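Local coordinates for protein formyltransferase PseJ (Anoxybacillus kamchatkensis G10, PDB 6EDK) that belongs to the formyltransferase family and is modelled with the ligand 1YA bound in a pocket, at residues A[140-152]-A[198-210]. Sequence-based numbering, arbitrary orientation.
Sequences TYYENDTLRTTYE and LTDGWDTPVQKLI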
loop_
_atom_site.group_PDB
_atom_site.type_symbol
_atom_site.label_atom_id
_atom_site.label_comp_id
_atom_site.label_asym_id
_atom_site.label_seq_id
_atom_site.Cartn_x
_atom_site.Cartn_y
_atom_site.Cartn_z
ATOM N N THR A 140 6.349 -7.365 -13.467
ATOM C CA THR A 140 5.953 -7.558 -14.849
ATOM C C THR A 140 4.775 -8.520 -14.952
ATOM O O THR A 140 4.375 -9.202 -14.017
ATOM C CB THR A 140 7.128 -8.078 -15.685
ATOM O OG1 THR A 140 7.704 -9.211 -15.004
ATOM C CG2 THR A 140 8.167 -6.949 -15.876
ATOM N N TYR A 141 4.198 -8.550 -16.130
ATOM C CA TYR A 141 3.064 -9.401 -16.391
ATOM C C TYR A 141 3.332 -10.186 -17.672
ATOM O O TYR A 141 4.314 -9.954 -18.378
ATOM C CB TYR A 141 1.817 -8.605 -16.552
ATOM C CG TYR A 141 1.798 -7.712 -17.737
ATOM C CD1 TYR A 141 2.463 -6.497 -17.726
ATOM C CD2 TYR A 141 1.165 -8.100 -18.911
ATOM C CE1 TYR A 141 2.436 -5.650 -18.834
ATOM C CE2 TYR A 141 1.119 -7.260 -19.995
ATOM C CZ TYR A 141 1.759 -6.054 -19.970
ATOM O OH TYR A 141 1.705 -5.247 -21.088
ATOM N N TYR A 142 2.460 -11.131 -17.919
ATOM C CA TYR A 142 2.640 -12.083 -18.990
ATOM C C TYR A 142 1.453 -12.040 -19.920
ATOM O O TYR A 142 0.351 -11.606 -19.556
ATOM C CB TYR A 142 2.804 -13.491 -18.442
ATOM C CG TYR A 142 3.971 -13.628 -17.522
ATOM C CD1 TYR A 142 3.813 -13.457 -16.164
ATOM C CD2 TYR A 142 5.242 -13.878 -17.993
ATOM C CE1 TYR A 142 4.876 -13.559 -15.302
ATOM C CE2 TYR A 142 6.326 -13.999 -17.136
ATOM C CZ TYR A 142 6.135 -13.832 -15.789
ATOM O OH TYR A 142 7.202 -13.926 -14.900
ATOM N N GLU A 143 1.691 -12.608 -21.117
ATOM C CA GLU A 143 0.740 -12.490 -22.210
ATOM C C GLU A 143 -0.675 -12.855 -21.823
ATOM O O GLU A 143 -1.616 -12.176 -22.253
ATOM C CB GLU A 143 1.176 -13.379 -23.403
ATOM C CG GLU A 143 0.206 -13.308 -24.603
ATOM C CD GLU A 143 0.509 -14.327 -25.722
ATOM O OE1 GLU A 143 1.482 -15.115 -25.603
ATOM O OE2 GLU A 143 -0.242 -14.338 -26.727
ATOM N N ASN A 144 -0.868 -13.915 -21.046
ATOM C CA ASN A 144 -2.234 -14.357 -20.762
ATOM C C ASN A 144 -2.683 -14.057 -19.321
ATOM O O ASN A 144 -3.691 -14.615 -18.854
ATOM C CB ASN A 144 -2.387 -15.848 -21.079
ATOM C CG ASN A 144 -2.408 -16.137 -22.605
ATOM O OD1 ASN A 144 -1.486 -16.737 -23.157
ATOM N ND2 ASN A 144 -3.449 -15.676 -23.284
ATOM N N ASP A 145 -2.010 -13.134 -18.637
ATOM C CA ASP A 145 -2.456 -12.759 -17.292
ATOM C C ASP A 145 -3.890 -12.216 -17.308
ATOM O O ASP A 145 -4.389 -11.620 -18.299
ATOM C CB ASP A 145 -1.564 -11.670 -16.701
ATOM C CG ASP A 145 -0.477 -12.184 -15.858
ATOM O OD1 ASP A 145 -0.697 -13.176 -15.142
ATOM O OD2 ASP A 145 0.612 -11.604 -15.914
ATOM N N THR A 146 -4.518 -12.292 -16.126
ATOM C CA THR A 146 -5.815 -11.701 -15.873
ATOM C C THR A 146 -5.681 -10.664 -14.747
ATOM O O THR A 146 -4.647 -10.554 -14.146
ATOM C CB THR A 146 -6.806 -12.783 -15.465
ATOM O OG1 THR A 146 -6.327 -13.379 -14.265
ATOM C CG2 THR A 146 -6.925 -13.857 -16.562
ATOM N N LEU A 147 -6.731 -9.887 -14.482
ATOM C CA LEU A 147 -6.661 -9.000 -13.327
ATOM C C LEU A 147 -6.437 -9.793 -12.053
ATOM O O LEU A 147 -5.740 -9.320 -11.176
ATOM C CB LEU A 147 -7.923 -8.158 -13.175
ATOM C CG LEU A 147 -8.082 -7.116 -14.304
ATOM C CD1 LEU A 147 -9.461 -6.484 -14.223
ATOM C CD2 LEU A 147 -7.006 -6.033 -14.289
ATOM N N ARG A 148 -7.039 -10.977 -11.933
ATOM C CA ARG A 148 -6.816 -11.786 -10.735
ATOM C C ARG A 148 -5.360 -12.163 -10.593
ATOM O O ARG A 148 -4.807 -12.090 -9.520
ATOM C CB ARG A 148 -7.647 -13.060 -10.774
ATOM C CG ARG A 148 -7.578 -13.896 -9.499
ATOM C CD ARG A 148 -8.313 -15.234 -9.637
ATOM N NE ARG A 148 -9.759 -15.058 -9.877
ATOM C CZ ARG A 148 -10.624 -14.713 -8.931
ATOM N NH1 ARG A 148 -10.199 -14.485 -7.705
ATOM N NH2 ARG A 148 -11.908 -14.576 -9.220
ATOM N N THR A 149 -4.752 -12.689 -11.663
ATOM C CA THR A 149 -3.397 -13.205 -11.521
ATOM C C THR A 149 -2.398 -12.087 -11.298
ATOM O O THR A 149 -1.467 -12.277 -10.515
ATOM C CB THR A 149 -2.946 -14.087 -12.727
ATOM O OG1 THR A 149 -3.045 -13.421 -13.995
ATOM C CG2 THR A 149 -3.836 -15.363 -12.774
ATOM N N THR A 150 -2.621 -10.903 -11.907
ATOM C CA THR A 150 -1.731 -9.760 -11.668
ATOM C C THR A 150 -1.940 -9.189 -10.273
ATOM O O THR A 150 -0.963 -8.927 -9.592
ATOM C CB THR A 150 -1.924 -8.661 -12.682
ATOM O OG1 THR A 150 -3.308 -8.292 -12.791
ATOM C CG2 THR A 150 -1.535 -9.198 -14.087
ATOM N N TYR A 151 -3.195 -9.073 -9.826
ATOM C CA TYR A 151 -3.446 -8.642 -8.413
ATOM C C TYR A 151 -2.801 -9.575 -7.399
ATOM O O TYR A 151 -2.144 -9.128 -6.425
ATOM C CB TYR A 151 -4.955 -8.548 -8.190
ATOM C CG TYR A 151 -5.345 -8.075 -6.784
ATOM C CD1 TYR A 151 -5.462 -8.981 -5.735
ATOM C CD2 TYR A 151 -5.543 -6.721 -6.512
ATOM C CE1 TYR A 151 -5.809 -8.541 -4.432
ATOM C CE2 TYR A 151 -5.868 -6.273 -5.219
ATOM C CZ TYR A 151 -6.001 -7.188 -4.198
ATOM O OH TYR A 151 -6.350 -6.727 -2.941
ATOM N N GLU A 152 -2.968 -10.870 -7.585
ATOM C CA GLU A 152 -2.328 -11.812 -6.656
ATOM C C GLU A 152 -0.838 -11.685 -6.694
ATOM O O GLU A 152 -0.198 -11.797 -5.687
ATOM C CB GLU A 152 -2.745 -13.254 -6.987
ATOM C CG GLU A 152 -4.137 -13.574 -6.498
ATOM C CD GLU A 152 -4.285 -13.323 -4.982
ATOM O OE1 GLU A 152 -3.347 -13.703 -4.199
ATOM O OE2 GLU A 152 -5.323 -12.708 -4.594
ATOM N N LEU A 198 -14.613 -5.254 -18.546
ATOM C CA LEU A 198 -14.392 -6.351 -17.611
ATOM C C LEU A 198 -15.519 -7.388 -17.693
ATOM O O LEU A 198 -16.206 -7.674 -16.720
ATOM C CB LEU A 198 -14.253 -5.804 -16.199
ATOM C CG LEU A 198 -13.272 -4.653 -16.019
ATOM C CD1 LEU A 198 -12.987 -4.488 -14.548
ATOM C CD2 LEU A 198 -12.012 -4.949 -16.824
ATOM N N THR A 199 -15.621 -8.011 -18.862
ATOM C CA THR A 199 -16.677 -8.978 -19.112
ATOM C C THR A 199 -16.548 -10.224 -18.265
ATOM O O THR A 199 -17.561 -10.886 -18.036
ATOM C CB THR A 199 -16.695 -9.374 -20.588
ATOM O OG1 THR A 199 -15.364 -9.674 -21.011
ATOM C CG2 THR A 199 -17.263 -8.236 -21.423
ATOM N N ASP A 200 -15.336 -10.556 -17.789
ATOM C CA ASP A 200 -15.167 -11.715 -16.916
ATOM C C ASP A 200 -14.692 -11.328 -15.527
ATOM O O ASP A 200 -14.141 -12.152 -14.816
ATOM C CB ASP A 200 -14.217 -12.734 -17.546
ATOM C CG ASP A 200 -14.783 -13.340 -18.814
ATOM O OD1 ASP A 200 -15.896 -13.882 -18.734
ATOM O OD2 ASP A 200 -14.144 -13.256 -19.880
ATOM N N GLY A 201 -14.991 -10.108 -15.111
ATOM C CA GLY A 201 -14.709 -9.688 -13.743
ATOM C C GLY A 201 -13.195 -9.766 -13.517
ATOM O O GLY A 201 -12.397 -9.353 -14.389
ATOM N N TRP A 202 -12.847 -10.368 -12.403
ATOM C CA TRP A 202 -11.451 -10.589 -12.031
ATOM C C TRP A 202 -10.726 -11.427 -13.065
ATOM O O TRP A 202 -9.519 -11.284 -13.237
ATOM C CB TRP A 202 -11.420 -11.301 -10.672
ATOM C CG TRP A 202 -11.534 -10.410 -9.507
ATOM C CD1 TRP A 202 -12.621 -10.271 -8.663
ATOM C CD2 TRP A 202 -10.513 -9.536 -8.996
ATOM N NE1 TRP A 202 -12.338 -9.357 -7.684
ATOM C CE2 TRP A 202 -11.048 -8.894 -7.847
ATOM C CE3 TRP A 202 -9.218 -9.214 -9.410
ATOM C CZ2 TRP A 202 -10.321 -7.958 -7.109
ATOM C CZ3 TRP A 202 -8.507 -8.261 -8.682
ATOM C CH2 TRP A 202 -9.054 -7.660 -7.536
ATOM N N ASP A 203 -11.443 -12.279 -13.795
ATOM C CA ASP A 203 -10.800 -13.161 -14.751
ATOM C C ASP A 203 -10.778 -12.588 -16.168
ATOM O O ASP A 203 -10.525 -13.335 -17.122
ATOM C CB ASP A 203 -11.450 -14.548 -14.707
ATOM C CG ASP A 203 -11.374 -15.196 -13.305
ATOM O OD1 ASP A 203 -10.286 -15.219 -12.652
ATOM O OD2 ASP A 203 -12.424 -15.679 -12.852
ATOM N N THR A 204 -10.970 -11.268 -16.312
ATOM C CA THR A 204 -10.740 -10.606 -17.593
ATOM C C THR A 204 -9.253 -10.648 -17.960
ATOM O O THR A 204 -8.408 -10.235 -17.144
ATOM C CB THR A 204 -11.211 -9.184 -17.543
ATOM O OG1 THR A 204 -12.597 -9.150 -17.124
ATOM C CG2 THR A 204 -11.032 -8.540 -18.903
ATOM N N PRO A 205 -8.904 -11.151 -19.132
ATOM C CA PRO A 205 -7.517 -11.034 -19.611
ATOM C C PRO A 205 -7.092 -9.578 -19.664
ATOM O O PRO A 205 -7.872 -8.697 -20.050
ATOM C CB PRO A 205 -7.566 -11.677 -20.994
ATOM C CG PRO A 205 -8.772 -12.572 -20.943
ATOM C CD PRO A 205 -9.754 -11.908 -20.093
ATOM N N VAL A 206 -5.858 -9.305 -19.219
ATOM C CA VAL A 206 -5.420 -7.910 -19.191
ATOM C C VAL A 206 -5.148 -7.407 -20.607
ATOM O O VAL A 206 -5.243 -6.205 -20.868
ATOM C CB VAL A 206 -4.167 -7.727 -18.273
ATOM C CG1 VAL A 206 -4.515 -8.115 -16.804
ATOM C CG2 VAL A 206 -3.014 -8.495 -18.724
ATOM N N GLN A 207 -4.804 -8.307 -21.535
ATOM C CA GLN A 207 -4.531 -7.901 -22.918
ATOM C C GLN A 207 -5.677 -7.053 -23.467
ATOM O O GLN A 207 -5.437 -6.052 -24.142
ATOM C CB GLN A 207 -4.298 -9.156 -23.782
ATOM C CG GLN A 207 -3.394 -8.975 -25.001
ATOM C CD GLN A 207 -2.038 -8.323 -24.670
ATOM O OE1 GLN A 207 -1.255 -8.820 -23.830
ATOM N NE2 GLN A 207 -1.759 -7.200 -25.332
ATOM N N LYS A 208 -6.923 -7.387 -23.104
ATOM C CA LYS A 208 -8.099 -6.636 -23.537
ATOM C C LYS A 208 -8.152 -5.219 -22.996
ATOM O O LYS A 208 -8.932 -4.394 -23.506
ATOM C CB LYS A 208 -9.381 -7.359 -23.071
ATOM C CG LYS A 208 -9.509 -8.764 -23.610
ATOM C CD LYS A 208 -10.873 -9.373 -23.280
ATOM C CE LYS A 208 -11.011 -10.733 -23.961
ATOM N NZ LYS A 208 -12.102 -11.575 -23.379
ATOM N N LEU A 209 -7.343 -4.910 -21.964
ATOM C CA LEU A 209 -7.457 -3.676 -21.223
ATOM C C LEU A 209 -6.352 -2.687 -21.549
ATOM O O LEU A 209 -6.506 -1.491 -21.263
ATOM C CB LEU A 209 -7.436 -3.982 -19.717
ATOM C CG LEU A 209 -8.385 -5.062 -19.254
ATOM C CD1 LEU A 209 -8.394 -5.207 -17.710
ATOM C CD2 LEU A 209 -9.791 -4.734 -19.718
ATOM N N ILE A 210 -5.254 -3.154 -22.131
ATOM C CA ILE A 210 -4.044 -2.343 -22.199
ATOM C C ILE A 210 -4.303 -1.149 -23.086
ATOM O O ILE A 210 -4.704 -1.306 -24.248
ATOM C CB ILE A 210 -2.855 -3.155 -22.703
ATOM C CG1 ILE A 210 -2.449 -4.181 -21.634
ATOM C CG2 ILE A 210 -1.694 -2.206 -23.060
ATOM C CD1 ILE A 210 -1.511 -5.189 -22.117
HETATM O O HOH W 1 -4.116 -11.118 -21.100
HETATM O O HOH W 2 -7.927 -15.544 -13.484
#
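Trp202 turns the edge of its six-membered ring onto one face of the Tyr151 ring, an edge-to-face pair with planes at 66° in which CH2 lies off-centre, toward the rim. Its CZ3 also meets Tyr151 CB at 3.6 Å, and the backbone of Leu147 and Arg148 borders the indole edge. Over one face of the Arg148 guanidinium sits Trp202 CB, while Asp203 comes to the edge: NE donates to OD1 on its syn side at 2.8 Å, a salt bridge with the two planes turned 44° apart. The arginine chain, extended from CG anti to the backbone N (chi1 -174°), bends at chi3 to bring NE there. A water lies between Thr146 OG1 and Asp203 OD1, unusually close to the latter. Next to these groups, Leu147 packs CD2 on Leu209 CD1 (3.8 Å) and CD1 on Leu198 CD2, with Val206 CG1 meeting CD2 at a slant; helix 106-112 borders this apolar cluster through Asn107, Leu108 and Phe111. Backbone bonds join the two segments: Val206 N to Asp145 O (2.9 Å), Leu147 N to Thr204 O (3.2 Å) and Arg148 N to Trp202 O (2.8 Å). Asp145 OD1 accepts from Thr149 OG1; OD2 accepts from Tyr142 N and forms a salt bridge with Arg153. Thr146 OG1 accepts from Thr149 N while Thr149 OG1 accepts from Thr146 N: a capping box starting helix 147-169, beside a single beta bridge between Thr146 and Pro205 that ties loop 198-210 to the helix start.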